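Local coordinates for genome polyprotein (Chicken sicinivirus JSY, PDB 6QWT) that serves as the 3Dpol RNA-dependent RNA polymerase part of the viral polyprotein and probably copies the viral RNA genome during replication, at residues G28-T33 and D441-Q446; L224-V229 and A339-I344; D335-T340 and H377-L382; G415-V420 and S450-I455. One frame throughout, in Å; residues are numbered along the deposited sequence.

Interaction 1: residues G28-T33 and D441-Q446; sequences GAFPVT and DTVQAQ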
loop_
_atom_site.group_PDB
_atom_site.type_symbol
_atom_site.label_atom_id
_atom_site.label_comp_id
_atom_site.label_asym_id
_atom_site.label_seq_id
_atom_site.Cartn_x
_atom_site.Cartn_y
_atom_site.Cartn_z
ATOM N N GLY A 28 6.260 -28.879 5.112
ATOM C CA GLY A 28 6.498 -29.236 6.497
ATOM C C GLY A 28 7.685 -28.580 7.179
ATOM O O GLY A 28 7.964 -28.908 8.337
ATOM N N ALA A 29 8.374 -27.646 6.512
ATOM C CA ALA A 29 9.693 -27.203 6.967
ATOM C C ALA A 29 9.642 -26.511 8.326
ATOM O O ALA A 29 10.503 -26.752 9.180
ATOM C CB ALA A 29 10.318 -26.277 5.922
ATOM N N PHE A 30 8.663 -25.644 8.542
ATOM C CA PHE A 30 8.539 -24.869 9.766
ATOM C C PHE A 30 7.163 -25.084 10.377
ATOM O O PHE A 30 6.224 -25.491 9.683
ATOM C CB PHE A 30 8.757 -23.372 9.495
ATOM C CG PHE A 30 10.072 -23.064 8.842
ATOM C CD1 PHE A 30 11.207 -22.845 9.607
ATOM C CD2 PHE A 30 10.177 -22.998 7.461
ATOM C CE1 PHE A 30 12.421 -22.567 9.008
ATOM C CE2 PHE A 30 11.389 -22.719 6.857
ATOM C CZ PHE A 30 12.512 -22.504 7.632
ATOM N N PRO A 31 7.016 -24.841 11.680
ATOM C CA PRO A 31 5.678 -24.876 12.287
ATOM C C PRO A 31 4.736 -23.907 11.584
ATOM O O PRO A 31 5.055 -22.731 11.394
ATOM C CB PRO A 31 5.938 -24.466 13.741
ATOM C CG PRO A 31 7.359 -24.868 13.991
ATOM C CD PRO A 31 8.079 -24.658 12.685
ATOM N N VAL A 32 3.572 -24.414 11.191
ATOM C CA VAL A 32 2.623 -23.639 10.397
ATOM C C VAL A 32 1.908 -22.653 11.316
ATOM O O VAL A 32 1.070 -23.044 12.132
ATOM C CB VAL A 32 1.627 -24.550 9.672
ATOM C CG1 VAL A 32 0.567 -23.723 8.953
ATOM C CG2 VAL A 32 2.361 -25.451 8.688
ATOM N N THR A 33 2.244 -21.368 11.187
ATOM C CA THR A 33 1.562 -20.299 11.903
ATOM C C THR A 33 0.687 -19.452 10.993
ATOM O O THR A 33 0.047 -18.511 11.471
ATOM C CB THR A 33 2.575 -19.394 12.619
ATOM O OG1 THR A 33 3.272 -18.597 11.653
ATOM C CG2 THR A 33 3.582 -20.223 13.402
ATOM N N ASP A 441 18.908 -24.595 4.487
ATOM C CA ASP A 441 19.083 -26.005 4.818
ATOM C C ASP A 441 17.773 -26.640 5.268
ATOM O O ASP A 441 17.471 -27.780 4.897
ATOM C CB ASP A 441 20.159 -26.159 5.897
ATOM C CG ASP A 441 21.557 -25.889 5.372
ATOM O OD1 ASP A 441 21.736 -25.850 4.135
ATOM O OD2 ASP A 441 22.481 -25.708 6.196
ATOM N N THR A 442 16.980 -25.920 6.064
ATOM C CA THR A 442 15.704 -26.464 6.520
ATOM C C THR A 442 14.733 -26.638 5.358
ATOM O O THR A 442 14.021 -27.647 5.279
ATOM C CB THR A 442 15.101 -25.560 7.593
ATOM O OG1 THR A 442 16.036 -25.400 8.663
ATOM C CG2 THR A 442 13.812 -26.161 8.142
ATOM N N VAL A 443 14.697 -25.672 4.441
ATOM C CA VAL A 443 13.813 -25.770 3.287
ATOM C C VAL A 443 14.251 -26.909 2.374
ATOM O O VAL A 443 13.417 -27.643 1.832
ATOM C CB VAL A 443 13.771 -24.421 2.547
ATOM C CG1 VAL A 443 13.152 -24.577 1.164
ATOM C CG2 VAL A 443 13.009 -23.390 3.374
ATOM N N GLN A 444 15.565 -27.087 2.205
ATOM C CA GLN A 444 16.062 -28.122 1.304
ATOM C C GLN A 444 15.739 -29.519 1.821
ATOM O O GLN A 444 15.394 -30.413 1.039
ATOM C CB GLN A 444 17.568 -27.962 1.103
ATOM C CG GLN A 444 18.214 -29.110 0.348
ATOM C CD GLN A 444 19.296 -28.639 -0.594
ATOM O OE1 GLN A 444 20.273 -28.021 -0.173
ATOM N NE2 GLN A 444 19.126 -28.923 -1.880
ATOM N N ALA A 445 15.846 -29.730 3.134
ATOM C CA ALA A 445 15.572 -31.053 3.686
ATOM C C ALA A 445 14.111 -31.434 3.495
ATOM O O ALA A 445 13.800 -32.583 3.160
ATOM C CB ALA A 445 15.958 -31.098 5.164
ATOM N N GLN A 446 13.198 -30.479 3.690
ATOM C CA GLN A 446 11.782 -30.764 3.483
ATOM C C GLN A 446 11.476 -30.995 2.008
ATOM O O GLN A 446 10.719 -31.909 1.664
ATOM C CB GLN A 446 10.930 -29.624 4.038
ATOM C CG GLN A 446 9.445 -29.936 4.093
ATOM C CD GLN A 446 9.125 -31.058 5.061
ATOM O OE1 GLN A 446 9.452 -30.985 6.245
ATOM N NE2 GLN A 446 8.484 -32.109 4.558
#

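Interaction 2: residues L224-V229 and A339-I344; sequences LDYSEV and ATVPSI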
loop_
_atom_site.group_PDB
_atom_site.type_symbol
_atom_site.label_atom_id
_atom_site.label_comp_id
_atom_site.label_asym_id
_atom_site.label_seq_id
_atom_site.Cartn_x
_atom_site.Cartn_y
_atom_site.Cartn_z
ATOM N N LEU A 224 18.175 10.452 12.242
ATOM C CA LEU A 224 19.332 10.479 13.126
ATOM C C LEU A 224 19.348 11.665 14.082
ATOM O O LEU A 224 19.930 11.551 15.167
ATOM C CB LEU A 224 20.623 10.437 12.303
ATOM C CG LEU A 224 21.233 9.033 12.153
ATOM C CD1 LEU A 224 22.438 9.056 11.222
ATOM C CD2 LEU A 224 21.634 8.476 13.525
ATOM N N ASP A 225 18.685 12.777 13.745
ATOM C CA ASP A 225 18.579 13.866 14.714
ATOM C C ASP A 225 17.692 13.519 15.907
ATOM O O ASP A 225 17.564 14.344 16.819
ATOM C CB ASP A 225 18.037 15.127 14.040
ATOM C CG ASP A 225 19.090 15.863 13.239
ATOM O OD1 ASP A 225 20.280 15.511 13.360
ATOM O OD2 ASP A 225 18.727 16.787 12.476
ATOM N N TYR A 226 17.092 12.332 15.933
ATOM C CA TYR A 226 16.085 11.974 16.922
ATOM C C TYR A 226 16.579 10.806 17.761
ATOM O O TYR A 226 17.047 9.800 17.220
ATOM C CB TYR A 226 14.762 11.618 16.238
ATOM C CG TYR A 226 14.309 12.657 15.234
ATOM C CD1 TYR A 226 14.770 12.636 13.924
ATOM C CD2 TYR A 226 13.424 13.663 15.600
ATOM C CE1 TYR A 226 14.365 13.587 13.009
ATOM C CE2 TYR A 226 13.013 14.617 14.691
ATOM C CZ TYR A 226 13.486 14.576 13.398
ATOM O OH TYR A 226 13.077 15.527 12.488
ATOM N N SER A 227 16.471 10.946 19.085
ATOM C CA SER A 227 16.821 9.848 19.978
ATOM C C SER A 227 15.741 8.778 20.009
ATOM O O SER A 227 16.037 7.609 20.284
ATOM C CB SER A 227 17.065 10.374 21.392
ATOM O OG SER A 227 15.891 10.973 21.913
ATOM N N GLU A 228 14.494 9.150 19.736
ATOM C CA GLU A 228 13.374 8.224 19.767
ATOM C C GLU A 228 12.656 8.240 18.427
ATOM O O GLU A 228 12.326 9.311 17.905
ATOM C CB GLU A 228 12.408 8.566 20.905
ATOM C CG GLU A 228 12.810 7.954 22.242
ATOM C CD GLU A 228 11.866 8.327 23.366
ATOM O OE1 GLU A 228 11.285 7.411 23.984
ATOM O OE2 GLU A 228 11.709 9.537 23.635
ATOM N N VAL A 229 12.434 7.054 17.869
ATOM C CA VAL A 229 11.686 6.870 16.633
ATOM C C VAL A 229 10.565 5.885 16.919
ATOM O O VAL A 229 10.793 4.860 17.573
ATOM C CB VAL A 229 12.586 6.368 15.487
ATOM C CG1 VAL A 229 11.798 6.254 14.188
ATOM C CG2 VAL A 229 13.784 7.293 15.305
ATOM N N ALA A 339 9.109 10.716 14.234
ATOM C CA ALA A 339 9.988 11.150 15.305
ATOM C C ALA A 339 9.831 12.652 15.466
ATOM O O ALA A 339 9.751 13.381 14.472
ATOM C CB ALA A 339 11.445 10.784 15.004
ATOM N N THR A 340 9.772 13.104 16.716
ATOM C CA THR A 340 9.677 14.520 17.037
ATOM C C THR A 340 10.668 14.864 18.140
ATOM O O THR A 340 11.072 14.004 18.926
ATOM C CB THR A 340 8.263 14.918 17.494
ATOM O OG1 THR A 340 7.950 14.247 18.722
ATOM C CG2 THR A 340 7.223 14.555 16.441
ATOM N N VAL A 341 11.058 16.135 18.183
ATOM C CA VAL A 341 11.865 16.673 19.276
ATOM C C VAL A 341 11.128 17.877 19.853
ATOM O O VAL A 341 11.008 18.906 19.172
ATOM C CB VAL A 341 13.278 17.057 18.807
ATOM C CG1 VAL A 341 14.035 17.731 19.940
ATOM C CG2 VAL A 341 14.036 15.834 18.315
ATOM N N PRO A 342 10.611 17.804 21.090
ATOM C CA PRO A 342 10.661 16.648 21.995
ATOM C C PRO A 342 9.794 15.478 21.529
ATOM O O PRO A 342 8.894 15.656 20.709
ATOM C CB PRO A 342 10.134 17.217 23.316
ATOM C CG PRO A 342 9.266 18.359 22.910
ATOM C CD PRO A 342 9.941 18.961 21.714
ATOM N N SER A 343 10.076 14.291 22.059
ATOM C CA SER A 343 9.407 13.082 21.601
ATOM C C SER A 343 7.956 13.059 22.065
ATOM O O SER A 343 7.668 13.256 23.250
ATOM C CB SER A 343 10.147 11.847 22.114
ATOM O OG SER A 343 9.486 10.658 21.724
ATOM N N ILE A 344 7.044 12.816 21.129
ATOM C CA ILE A 344 5.625 12.660 21.425
ATOM C C ILE A 344 5.306 11.171 21.414
ATOM O O ILE A 344 5.518 10.491 20.403
ATOM C CB ILE A 344 4.752 13.426 20.419
ATOM C CG1 ILE A 344 5.025 14.928 20.518
ATOM C CG2 ILE A 344 3.278 13.130 20.657
ATOM C CD1 ILE A 344 4.160 15.776 19.611
HETATM O O HOH W 1 10.248 10.963 18.657
HETATM O O HOH W 2 13.305 12.082 20.006
#

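Interaction 3: residues D335-T340 and H377-L382; sequences DVLYAT and HDVTFL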
loop_
_atom_site.group_PDB
_atom_site.type_symbol
_atom_site.label_atom_id
_atom_site.label_comp_id
_atom_site.label_asym_id
_atom_site.label_seq_id
_atom_site.Cartn_x
_atom_site.Cartn_y
_atom_site.Cartn_z
ATOM N N ASP A 335 1.247 2.166 7.245
ATOM C CA ASP A 335 2.495 1.972 7.967
ATOM C C ASP A 335 3.211 3.307 8.141
ATOM O O ASP A 335 3.265 4.115 7.212
ATOM C CB ASP A 335 3.395 0.980 7.232
ATOM C CG ASP A 335 2.812 -0.412 7.204
ATOM O OD1 ASP A 335 2.848 -1.095 8.249
ATOM O OD2 ASP A 335 2.312 -0.816 6.138
ATOM N N VAL A 336 3.761 3.534 9.335
ATOM C CA VAL A 336 4.233 4.851 9.746
ATOM C C VAL A 336 5.480 4.701 10.590
ATOM O O VAL A 336 5.524 3.909 11.540
ATOM C CB VAL A 336 3.185 5.641 10.555
ATOM C CG1 VAL A 336 3.875 6.864 11.188
ATOM C CG2 VAL A 336 2.037 6.027 9.675
ATOM N N LEU A 337 6.474 5.513 10.256
ATOM C CA LEU A 337 7.507 5.893 11.198
ATOM C C LEU A 337 7.420 7.392 11.456
ATOM O O LEU A 337 7.180 8.171 10.530
ATOM C CB LEU A 337 8.919 5.537 10.692
ATOM C CG LEU A 337 9.249 4.079 10.375
ATOM C CD1 LEU A 337 10.706 3.976 9.919
ATOM C CD2 LEU A 337 9.004 3.212 11.591
ATOM N N TYR A 338 7.628 7.807 12.705
ATOM C CA TYR A 338 7.675 9.235 12.998
ATOM C C TYR A 338 8.628 9.480 14.157
ATOM O O TYR A 338 8.923 8.582 14.951
ATOM C CB TYR A 338 6.277 9.803 13.292
ATOM C CG TYR A 338 5.746 9.556 14.689
ATOM C CD1 TYR A 338 6.070 10.411 15.735
ATOM C CD2 TYR A 338 4.890 8.492 14.954
ATOM C CE1 TYR A 338 5.579 10.203 17.008
ATOM C CE2 TYR A 338 4.395 8.279 16.226
ATOM C CZ TYR A 338 4.744 9.136 17.249
ATOM O OH TYR A 338 4.253 8.929 18.518
ATOM N N ALA A 339 9.109 10.716 14.234
ATOM C CA ALA A 339 9.988 11.150 15.305
ATOM C C ALA A 339 9.831 12.652 15.466
ATOM O O ALA A 339 9.751 13.381 14.472
ATOM C CB ALA A 339 11.445 10.784 15.004
ATOM N N THR A 340 9.772 13.104 16.716
ATOM C CA THR A 340 9.677 14.520 17.037
ATOM C C THR A 340 10.668 14.864 18.140
ATOM O O THR A 340 11.072 14.004 18.926
ATOM C CB THR A 340 8.263 14.918 17.494
ATOM O OG1 THR A 340 7.950 14.247 18.722
ATOM C CG2 THR A 340 7.223 14.555 16.441
ATOM N N HIS A 377 16.596 1.391 16.162
ATOM C CA HIS A 377 17.010 -0.006 16.182
ATOM C C HIS A 377 15.909 -0.955 16.640
ATOM O O HIS A 377 15.983 -2.151 16.340
ATOM C CB HIS A 377 18.235 -0.180 17.085
ATOM C CG HIS A 377 19.361 0.751 16.756
ATOM N ND1 HIS A 377 19.717 1.805 17.570
ATOM C CD2 HIS A 377 20.206 0.789 15.699
ATOM C CE1 HIS A 377 20.733 2.453 17.029
ATOM N NE2 HIS A 377 21.049 1.856 15.893
ATOM N N ASP A 378 14.904 -0.459 17.362
ATOM C CA ASP A 378 13.774 -1.285 17.777
ATOM C C ASP A 378 12.637 -1.280 16.769
ATOM O O ASP A 378 11.775 -2.166 16.818
ATOM C CB ASP A 378 13.225 -0.802 19.121
ATOM C CG ASP A 378 14.226 -0.937 20.241
ATOM O OD1 ASP A 378 14.737 0.105 20.706
ATOM O OD2 ASP A 378 14.500 -2.084 20.657
ATOM N N VAL A 379 12.627 -0.320 15.864
ATOM C CA VAL A 379 11.472 -0.028 15.029
ATOM C C VAL A 379 11.426 -0.980 13.839
ATOM O O VAL A 379 12.459 -1.409 13.313
ATOM C CB VAL A 379 11.541 1.452 14.591
ATOM C CG1 VAL A 379 11.732 1.583 13.088
ATOM C CG2 VAL A 379 10.328 2.222 15.084
ATOM N N THR A 380 10.210 -1.334 13.423
ATOM C CA THR A 380 9.979 -2.088 12.197
ATOM C C THR A 380 9.144 -1.248 11.239
ATOM O O THR A 380 8.213 -0.553 11.657
ATOM C CB THR A 380 9.267 -3.423 12.461
ATOM O OG1 THR A 380 7.921 -3.177 12.891
ATOM C CG2 THR A 380 10.002 -4.227 13.523
ATOM N N PHE A 381 9.491 -1.316 9.956
ATOM C CA PHE A 381 8.797 -0.580 8.905
ATOM C C PHE A 381 8.651 -1.513 7.717
ATOM O O PHE A 381 9.656 -2.012 7.201
ATOM C CB PHE A 381 9.566 0.689 8.516
ATOM C CG PHE A 381 8.821 1.587 7.567
ATOM C CD1 PHE A 381 7.520 1.982 7.841
ATOM C CD2 PHE A 381 9.424 2.042 6.404
ATOM C CE1 PHE A 381 6.832 2.811 6.970
ATOM C CE2 PHE A 381 8.744 2.871 5.531
ATOM C CZ PHE A 381 7.445 3.256 5.814
ATOM N N LEU A 382 7.411 -1.749 7.289
ATOM C CA LEU A 382 7.113 -2.745 6.259
ATOM C C LEU A 382 7.682 -4.108 6.654
ATOM O O LEU A 382 8.332 -4.797 5.863
ATOM C CB LEU A 382 7.637 -2.301 4.892
ATOM C CG LEU A 382 7.140 -0.950 4.370
ATOM C CD1 LEU A 382 7.924 -0.529 3.132
ATOM C CD2 LEU A 382 5.647 -1.002 4.075
HETATM O O HOH W 3 5.130 -0.943 9.056
HETATM O O HOH W 4 5.927 1.119 10.943
#

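Interaction 4: residues G415-V420 and S450-I455; sequences GPFQDV and SGFEPI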
loop_
_atom_site.group_PDB
_atom_site.type_symbol
_atom_site.label_atom_id
_atom_site.label_comp_id
_atom_site.label_asym_id
_atom_site.label_seq_id
_atom_site.Cartn_x
_atom_site.Cartn_y
_atom_site.Cartn_z
ATOM N N GLY A 415 2.921 -21.676 -9.953
ATOM C CA GLY A 415 4.000 -21.492 -10.893
ATOM C C GLY A 415 5.136 -22.453 -10.610
ATOM O O GLY A 415 5.020 -23.355 -9.774
ATOM N N PRO A 416 6.255 -22.292 -11.314
ATOM C CA PRO A 416 7.456 -23.067 -10.965
ATOM C C PRO A 416 7.910 -22.715 -9.557
ATOM O O PRO A 416 8.170 -21.550 -9.243
ATOM C CB PRO A 416 8.480 -22.635 -12.022
ATOM C CG PRO A 416 7.661 -22.063 -13.143
ATOM C CD PRO A 416 6.471 -21.434 -12.490
ATOM N N PHE A 417 7.994 -23.735 -8.698
ATOM C CA PHE A 417 8.267 -23.486 -7.286
ATOM C C PHE A 417 9.622 -22.822 -7.081
ATOM O O PHE A 417 9.811 -22.097 -6.098
ATOM C CB PHE A 417 8.182 -24.791 -6.494
ATOM C CG PHE A 417 8.384 -24.615 -5.016
ATOM C CD1 PHE A 417 7.695 -23.635 -4.322
ATOM C CD2 PHE A 417 9.262 -25.429 -4.320
ATOM C CE1 PHE A 417 7.879 -23.467 -2.959
ATOM C CE2 PHE A 417 9.445 -25.270 -2.957
ATOM C CZ PHE A 417 8.753 -24.285 -2.277
ATOM N N GLN A 418 10.570 -23.048 -7.995
ATOM C CA GLN A 418 11.878 -22.409 -7.874
ATOM C C GLN A 418 11.760 -20.892 -7.902
ATOM O O GLN A 418 12.566 -20.196 -7.274
ATOM C CB GLN A 418 12.808 -22.903 -8.986
ATOM C CG GLN A 418 14.180 -22.242 -9.017
ATOM C CD GLN A 418 14.956 -22.437 -7.727
ATOM O OE1 GLN A 418 15.141 -23.562 -7.263
ATOM N NE2 GLN A 418 15.417 -21.335 -7.141
ATOM N N ASP A 419 10.755 -20.360 -8.603
ATOM C CA ASP A 419 10.534 -18.917 -8.594
ATOM C C ASP A 419 10.140 -18.416 -7.210
ATOM O O ASP A 419 10.495 -17.291 -6.837
ATOM C CB ASP A 419 9.465 -18.539 -9.618
ATOM C CG ASP A 419 9.904 -18.808 -11.047
ATOM O OD1 ASP A 419 9.157 -18.443 -11.981
ATOM O OD2 ASP A 419 10.996 -19.386 -11.234
ATOM N N VAL A 420 9.414 -19.229 -6.438
ATOM C CA VAL A 420 9.078 -18.850 -5.068
ATOM C C VAL A 420 10.333 -18.824 -4.201
ATOM O O VAL A 420 10.536 -17.897 -3.404
ATOM C CB VAL A 420 8.014 -19.805 -4.500
ATOM C CG1 VAL A 420 7.789 -19.542 -3.012
ATOM C CG2 VAL A 420 6.713 -19.669 -5.278
ATOM N N SER A 450 9.802 -34.302 -0.700
ATOM C CA SER A 450 8.715 -34.090 -1.645
ATOM C C SER A 450 9.143 -34.268 -3.094
ATOM O O SER A 450 8.330 -34.049 -3.998
ATOM C CB SER A 450 8.119 -32.690 -1.451
ATOM O OG SER A 450 7.842 -32.442 -0.081
ATOM N N GLY A 451 10.394 -34.653 -3.340
ATOM C CA GLY A 451 10.859 -34.858 -4.696
ATOM C C GLY A 451 11.261 -33.605 -5.436
ATOM O O GLY A 451 11.267 -33.608 -6.672
ATOM N N PHE A 452 11.600 -32.534 -4.725
ATOM C CA PHE A 452 12.001 -31.281 -5.347
ATOM C C PHE A 452 13.393 -30.888 -4.871
ATOM O O PHE A 452 13.701 -30.978 -3.679
ATOM C CB PHE A 452 11.003 -30.159 -5.034
ATOM C CG PHE A 452 11.252 -28.899 -5.810
ATOM C CD1 PHE A 452 11.972 -27.854 -5.252
ATOM C CD2 PHE A 452 10.773 -28.758 -7.102
ATOM C CE1 PHE A 452 12.207 -26.693 -5.964
ATOM C CE2 PHE A 452 11.005 -27.598 -7.820
ATOM C CZ PHE A 452 11.723 -26.565 -7.250
ATOM N N GLU A 453 14.229 -30.448 -5.810
ATOM C CA GLU A 453 15.591 -30.012 -5.517
ATOM C C GLU A 453 15.679 -28.497 -5.657
ATOM O O GLU A 453 15.827 -27.983 -6.778
ATOM C CB GLU A 453 16.591 -30.699 -6.450
ATOM C CG GLU A 453 18.010 -30.148 -6.364
ATOM C CD GLU A 453 19.069 -31.196 -6.643
ATOM O OE1 GLU A 453 20.116 -31.182 -5.962
ATOM O OE2 GLU A 453 18.858 -32.028 -7.550
ATOM N N PRO A 454 15.574 -27.738 -4.572
ATOM C CA PRO A 454 15.694 -26.282 -4.673
ATOM C C PRO A 454 17.137 -25.847 -4.864
ATOM O O PRO A 454 18.075 -26.471 -4.360
ATOM C CB PRO A 454 15.150 -25.791 -3.328
ATOM C CG PRO A 454 15.427 -26.918 -2.394
ATOM C CD PRO A 454 15.266 -28.177 -3.200
ATOM N N ILE A 455 17.303 -24.758 -5.608
ATOM C CA ILE A 455 18.595 -24.116 -5.819
ATOM C C ILE A 455 18.510 -22.720 -5.219
ATOM O O ILE A 455 17.650 -21.922 -5.613
ATOM C CB ILE A 455 18.971 -24.050 -7.309
ATOM C CG1 ILE A 455 19.075 -25.459 -7.903
ATOM C CG2 ILE A 455 20.267 -23.281 -7.497
ATOM C CD1 ILE A 455 20.300 -26.232 -7.461
HETATM O O HOH W 5 15.343 -26.009 -8.629
#

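Interaction 1: residues G28-T33 and D441-Q446
Phe-30, in the loop between strands 22-23 and 34-36, lays its ring against Thr-442 and Val-443 of helix 433-449. In the closed right-hand fold of picornaviral polymerases this is consistent with the N-terminal part of the fingers resting on a thumb helix. Two methyls from successive helix residues meet the ring from different directions. CG2 of Thr-442 stands over one face as a CH-pi contact, 4.2 Å from the Phe-30 ring centroid and 25° off the ring normal, displaced toward the rim. CG2 of Val-443 instead approaches near the ring plane and touches the edge at CE2 of Phe-30, 3.9 Å away. The Thr-442 torsion sorts its two branches: with chi1 at -56°, OG1 lies beside the backbone N and bonds back to the carbonyl O of Lys-438, leaving CG2 to face the loop. Val-443, which is buried, also packs on Val-409 and Phe-456 of neighbouring loops. One helical turn beyond Thr-442, Gln-446 uses the aliphatic part of its side chain, its CB lying 3.9 Å from CB of Ala-29. The Ala-29 methyl thus settles between residues four apart on the helix. Farther along, Gln-407 holds Pro-31 O and Thr-33 N. Besides covering Phe-30, CG2 of Thr-442 abuts the carbonyl O of Ala-29 at 3.5 Å.

Interaction 2: residues L224-V229 and A339-I344
At the far end of palm strand 335-340, Ala-339 presses its methyl onto the ring of Tyr-226, which comes from the loop leading into strand 230-235. CB of Ala-339 lies over one face as a CH-pi contact, 3.8 Å from the ring centroid and displaced toward CG of Tyr-226. With CG beside the backbone N (chi1 -50°), the ring also reaches Val-341, whose CG2 is 3.5 Å from CD2 of Tyr-226. The two strands are neighbours in the antiparallel palm sheet: strand 335-340 begins with the last aspartate of the Tyr-Gly-Asp-Asp turn of polymerase motif C, and strand 230-235 carries motif A. Here, past their paired part, water replaces direct backbone bonds. One water donates to Glu-228 O (2.8 Å from its oxygen) and accepts from Thr-340 N, and also takes a bond from Ser-343 OG. A second accepts from Glu-228 N and donates to Thr-340 O. The Glu-228 carboxylate extends alongside Ser-343 while its OE1 bonds Thr-373; Ser-343 OG has its main partner in Trp-230 NE1. The turn with its cis peptide before Pro-342 is tied by Thr-340 OG1, which donates to Pro-342 O at 2.6 Å and accepts from Ile-344 N at 2.9 Å.

Interaction 3: residues D335-T340 and H377-L382
Leu-337, on the palm strand that leaves the motif C turn, makes the apolar half of the contact with Val-379 and Phe-381. Its two branches divide the work: CD2 meets CG1 of Val-379 at 3.5 Å, while CG rests 3.7 Å from CD1 of Phe-381, and CD1 of Leu-337 lies along the root of that ring. Segment 377-382 runs into the start of motif E, the palm element next to the thumb, recognisable from the sequence Phe-Leu-Lys-Arg, which begins here with Phe-381 and Leu-382. Phe-381 has CG anti to the backbone N (chi1 -172°), which sends its ring edge to the start of the strand; CE1 of Phe-381 is 3.8 Å from O of Asp-335, near the ring plane. CG of Leu-382 covers one face of the same ring, and CD2 of Leu-382 reaches OD2 of Asp-335 at 3.9 Å.

Polar links run through water. One molecule, at the edge of the Phe-381 ring, spends both hydrogens on backbone acceptors, its oxygen 2.9 Å from Val-336 O and 2.9 Å from Thr-380 O. No direct hydrogen bond crosses, so the entry to motif E is set against the strand by leucine, valine and phenylalanine, with water between two carbonyls that could not bond each other.

Interaction 4: residues G415-V420 and S450-I455
The ring of Phe-452 receives the edge of Phe-417 on one face. CD2 of Phe-417 stands over that face toward the rim, 3.6 Å from CE1 of Phe-452, while CD1 of Phe-452 lies in the plane of the Phe-417 ring at its edge. The centroids are 5.3 Å apart and the planes meet at 64°, an edge-to-face pair. Both phenylalanines also touch Pro-25; Phe-417 reaches Cys-447 and Phe-452 reaches Ile-421, so the aromatic pair lies among helices 417-428 and 433-449 and the N-terminal chain.

The other flat group is the amide of Gln-418, which clasps both backbone polar groups of Ile-455. Its OE1 accepts from Ile-455 N at 3.0 Å in a nearly straight bond (168°), and its NE2 donates to Ile-455 O at 2.8 Å, in the plane of that carbonyl but tilted from the amide's own plane. The bend at chi2 (59°) turns the amide to the loop. A water donates to both OE1 of Gln-418, 2.8 Å from its oxygen, and Glu-453 O, and NE2 has a second partner in Thr-422 OG1. Each end of the amide therefore has two partners, which fixes its rotation. At the start of the loop Gly-451, with positive phi, closes helix 433-449 in a Schellman motif. Helix 417-428 thus grips the connection from helix 433-449 to helix 459-469, an interhelical loop bound by a glutamine and an aromatic pair within the helical thumb of the polymerase.

How the interactions relate
The contacts form two pairs. Interactions 1 and 4, centres about 13 Å apart, share the thumb: successive helices 417-428 and 433-449 carry them, their segments alternate along the chain, and Gln-444 NE2 packs 3.6 Å from Pro-454 O. Interactions 2 and 3, centres about 11 Å apart, use the same palm strand and share Ala-339 and Thr-340; Tyr-338 OH and Ile-344 O, 2.8 Å apart, probably hydrogen-bond between them. Interaction 3 lies closest to the expected active site, since Asp-335 ends the Tyr-Gly-Asp-Asp motif and its carboxylate is near Asp-233 of motif A. The nearest atoms of interactions 1 and 3 are still about 16 Å apart, so thumb and palm contacts do not touch.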